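PDB 2R00: aspartate-semialdehyde dehydrogenase 2 from Vibrio cholerae, which catalyses the NADPH-dependent reductive dephosphorylation of L-aspartyl-4-phosphate to L-aspartate-semialdehyde, an early step toward lysine, methionine and threonine. Local coordinates for residues Phe241-His249 against Leu309-Arg317. Residues are numbered along the deposited sequence; the frame is centred on the assembly and turned at random.
Sequences FYGHAEAVH and LWVVADNVR
Trp310 lays one face of its indole over Ala247, whose CB makes a CH-pi contact with the six-membered ring, nearest to CE2 at the fusion of the two rings (3.4 Å from Ala247 CB). With CG beside its own backbone N (chi1 -77°), the indole leans across the neighbouring strand, and a methyl is small enough to fit beneath it; Arg296 adds a cation-pi contact. Farther along this face Ala245 CB meets Val312 CG2 at 3.9 Å. The two strands, 244-249 and 309-313, are antiparallel neighbours in the mixed sheet of the dimerisation domain. Paired bonds join His244 with Ala313, Glu246 with Val311 and Val248 with Leu309; Val248 N lies almost exactly on the extension of the Leu309 C=O bond, 2.8 Å from O (C=O...N 178°). The other face, toward helix 131-147, carries beta-branched Val248 against Val311, CG2 to CG2 4.2 Å, and the extended Glu246 alongside Val311. His244, the probable proton acceptor, stands here too: chi1 of 180° swings its imidazole away from strand 309-313, ND1 is hydrogen-bonded to Gln135, and Glu246 OE2 lies at the ring edge, in its plane. Val316, at the start of helix 316-335, brings CG2 to 3.5 Å from His244 CB, while its side chain also approaches the catalytic Cys131. Gly243 suits the loop before the strand: at its backbone angles a CB would collide with the carbonyl oxygen of Tyr242 and crowd those of Ala313 and Asp314.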
loop_
_atom_site.group_PDB
_atom_site.type_symbol
_atom_site.label_atom_id
_atom_site.label_comp_id
_atom_site.label_asym_id
_atom_site.label_seq_id
_atom_site.Cartn_x
_atom_site.Cartn_y
_atom_site.Cartn_z
ATOM N N PHE A 241 -6.565 9.345 -7.301
ATOM C CA PHE A 241 -6.605 9.290 -5.832
ATOM C C PHE A 241 -6.982 10.625 -5.179
ATOM O O PHE A 241 -6.311 11.647 -5.402
ATOM C CB PHE A 241 -5.236 8.831 -5.300
ATOM C CG PHE A 241 -5.294 8.044 -4.014
ATOM C CD1 PHE A 241 -6.020 6.853 -3.935
ATOM C CD2 PHE A 241 -4.566 8.459 -2.896
ATOM C CE1 PHE A 241 -6.051 6.111 -2.755
ATOM C CE2 PHE A 241 -4.583 7.719 -1.704
ATOM C CZ PHE A 241 -5.333 6.540 -1.640
ATOM N N TYR A 242 -8.033 10.594 -4.358
ATOM C CA TYR A 242 -8.487 11.750 -3.566
ATOM C C TYR A 242 -8.101 11.595 -2.094
ATOM O O TYR A 242 -8.571 10.689 -1.408
ATOM C CB TYR A 242 -10.011 11.945 -3.700
ATOM C CG TYR A 242 -10.450 12.219 -5.125
ATOM C CD1 TYR A 242 -10.512 13.526 -5.613
ATOM C CD2 TYR A 242 -10.775 11.173 -5.991
ATOM C CE1 TYR A 242 -10.896 13.787 -6.933
ATOM C CE2 TYR A 242 -11.164 11.420 -7.310
ATOM C CZ TYR A 242 -11.217 12.731 -7.770
ATOM O OH TYR A 242 -11.591 12.986 -9.065
ATOM N N GLY A 243 -7.239 12.488 -1.620
ATOM C CA GLY A 243 -6.708 12.413 -0.271
ATOM C C GLY A 243 -5.380 11.683 -0.270
ATOM O O GLY A 243 -4.787 11.436 -1.327
ATOM N N HIS A 244 -4.920 11.327 0.920
ATOM C CA HIS A 244 -3.608 10.736 1.088
ATOM C C HIS A 244 -3.674 9.574 2.063
ATOM O O HIS A 244 -4.399 9.629 3.057
ATOM C CB HIS A 244 -2.621 11.802 1.590
ATOM C CG HIS A 244 -1.233 11.288 1.807
ATOM N ND1 HIS A 244 -0.742 10.986 3.060
ATOM C CD2 HIS A 244 -0.237 11.008 0.933
ATOM C CE1 HIS A 244 0.498 10.544 2.949
ATOM N NE2 HIS A 244 0.828 10.545 1.669
ATOM N N ALA A 245 -2.911 8.526 1.781
ATOM C CA ALA A 245 -2.886 7.355 2.655
ATOM C C ALA A 245 -1.467 6.836 2.830
ATOM O O ALA A 245 -0.610 7.070 1.974
ATOM C CB ALA A 245 -3.789 6.262 2.104
ATOM N N GLU A 246 -1.236 6.145 3.949
ATOM C CA GLU A 246 0.032 5.488 4.252
ATOM C C GLU A 246 -0.232 4.147 4.893
ATOM O O GLU A 246 -1.091 4.040 5.746
ATOM C CB GLU A 246 0.845 6.295 5.250
ATOM C CG GLU A 246 1.046 7.718 4.865
ATOM C CD GLU A 246 1.775 8.477 5.911
ATOM O OE1 GLU A 246 1.594 8.192 7.113
ATOM O OE2 GLU A 246 2.534 9.365 5.528
ATOM N N ALA A 247 0.525 3.138 4.478
ATOM C CA ALA A 247 0.547 1.836 5.132
ATOM C C ALA A 247 1.837 1.791 5.934
ATOM O O ALA A 247 2.919 2.064 5.389
ATOM C CB ALA A 247 0.529 0.717 4.089
ATOM N N VAL A 248 1.732 1.489 7.227
ATOM C CA VAL A 248 2.890 1.573 8.126
ATOM C C VAL A 248 3.155 0.245 8.815
ATOM O O VAL A 248 2.259 -0.336 9.444
ATOM C CB VAL A 248 2.716 2.668 9.239
ATOM C CG1 VAL A 248 4.031 2.874 10.006
ATOM C CG2 VAL A 248 2.238 3.985 8.647
ATOM N N HIS A 249 4.388 -0.236 8.682
ATOM C CA HIS A 249 4.860 -1.334 9.507
ATOM C C HIS A 249 5.975 -0.835 10.420
ATOM O O HIS A 249 6.918 -0.187 9.949
ATOM C CB HIS A 249 5.376 -2.506 8.664
ATOM C CG HIS A 249 5.996 -3.594 9.486
ATOM N ND1 HIS A 249 5.256 -4.584 10.094
ATOM C CD2 HIS A 249 7.285 -3.821 9.835
ATOM C CE1 HIS A 249 6.067 -5.387 10.762
ATOM N NE2 HIS A 249 7.302 -4.942 10.623
ATOM N N LEU A 309 -0.443 -0.671 10.711
ATOM C CA LEU A 309 -1.575 0.250 10.714
ATOM C C LEU A 309 -1.576 1.037 9.414
ATOM O O LEU A 309 -0.541 1.154 8.758
ATOM C CB LEU A 309 -1.514 1.213 11.912
ATOM C CG LEU A 309 -0.298 2.152 12.018
ATOM C CD1 LEU A 309 -0.679 3.442 12.694
ATOM C CD2 LEU A 309 0.857 1.495 12.735
ATOM N N TRP A 310 -2.744 1.555 9.048
ATOM C CA TRP A 310 -2.889 2.485 7.940
ATOM C C TRP A 310 -3.353 3.828 8.471
ATOM O O TRP A 310 -4.121 3.896 9.428
ATOM C CB TRP A 310 -3.897 1.964 6.916
ATOM C CG TRP A 310 -3.341 0.881 6.020
ATOM C CD1 TRP A 310 -2.831 -0.327 6.412
ATOM C CD2 TRP A 310 -3.264 0.905 4.588
ATOM N NE1 TRP A 310 -2.429 -1.052 5.311
ATOM C CE2 TRP A 310 -2.689 -0.322 4.180
ATOM C CE3 TRP A 310 -3.618 1.846 3.610
ATOM C CZ2 TRP A 310 -2.464 -0.632 2.837
ATOM C CZ3 TRP A 310 -3.392 1.541 2.283
ATOM C CH2 TRP A 310 -2.827 0.308 1.902
ATOM N N VAL A 311 -2.856 4.891 7.850
ATOM C CA VAL A 311 -3.095 6.252 8.301
ATOM C C VAL A 311 -3.573 7.035 7.096
ATOM O O VAL A 311 -2.964 6.966 6.024
ATOM C CB VAL A 311 -1.794 6.892 8.870
ATOM C CG1 VAL A 311 -2.074 8.268 9.444
ATOM C CG2 VAL A 311 -1.174 6.007 9.913
ATOM N N VAL A 312 -4.678 7.755 7.259
ATOM C CA VAL A 312 -5.288 8.497 6.165
ATOM C C VAL A 312 -5.480 9.974 6.542
ATOM O O VAL A 312 -5.773 10.303 7.693
ATOM C CB VAL A 312 -6.633 7.836 5.703
ATOM C CG1 VAL A 312 -7.394 8.729 4.739
ATOM C CG2 VAL A 312 -6.370 6.477 5.036
ATOM N N ALA A 313 -5.267 10.847 5.563
ATOM C CA ALA A 313 -5.710 12.241 5.620
ATOM C C ALA A 313 -6.629 12.470 4.438
ATOM O O ALA A 313 -6.225 12.264 3.278
ATOM C CB ALA A 313 -4.533 13.192 5.543
ATOM N N ASP A 314 -7.871 12.869 4.725
ATOM C CA ASP A 314 -8.825 13.207 3.676
ATOM C C ASP A 314 -8.465 14.564 3.076
ATOM O O ASP A 314 -8.220 14.667 1.870
ATOM C CB ASP A 314 -10.268 13.208 4.201
ATOM C CG ASP A 314 -11.291 13.425 3.095
ATOM O OD1 ASP A 314 -11.115 12.870 1.981
ATOM O OD2 ASP A 314 -12.274 14.158 3.340
ATOM N N ASN A 315 -8.410 15.598 3.914
ATOM C CA ASN A 315 -7.981 16.914 3.450
ATOM C C ASN A 315 -6.523 17.178 3.803
ATOM O O ASN A 315 -6.200 17.596 4.922
ATOM C CB ASN A 315 -8.897 18.035 3.963
ATOM C CG ASN A 315 -8.719 19.331 3.190
ATOM O OD1 ASN A 315 -9.695 19.971 2.793
ATOM N ND2 ASN A 315 -7.465 19.722 2.959
ATOM N N VAL A 316 -5.656 16.937 2.824
ATOM C CA VAL A 316 -4.209 17.047 2.997
ATOM C C VAL A 316 -3.768 18.468 3.349
ATOM O O VAL A 316 -2.895 18.658 4.192
ATOM C CB VAL A 316 -3.444 16.527 1.748
ATOM C CG1 VAL A 316 -1.949 16.602 1.965
ATOM C CG2 VAL A 316 -3.840 15.089 1.440
ATOM N N ARG A 317 -4.383 19.452 2.700
ATOM C CA ARG A 317 -4.074 20.859 2.938
ATOM C C ARG A 317 -4.404 21.297 4.367
ATOM O O ARG A 317 -3.635 22.040 4.982
ATOM C CB ARG A 317 -4.788 21.749 1.912
ATOM C CG ARG A 317 -4.445 21.400 0.467
ATOM C CD ARG A 317 -5.171 22.299 -0.529
ATOM N NE ARG A 317 -5.097 21.780 -1.899
ATOM C CZ ARG A 317 -4.072 21.959 -2.737
ATOM N NH1 ARG A 317 -3.000 22.660 -2.373
ATOM N NH2 ARG A 317 -4.120 21.434 -3.957
HETATM O O HOH W 1 -10.165 10.528 1.364
#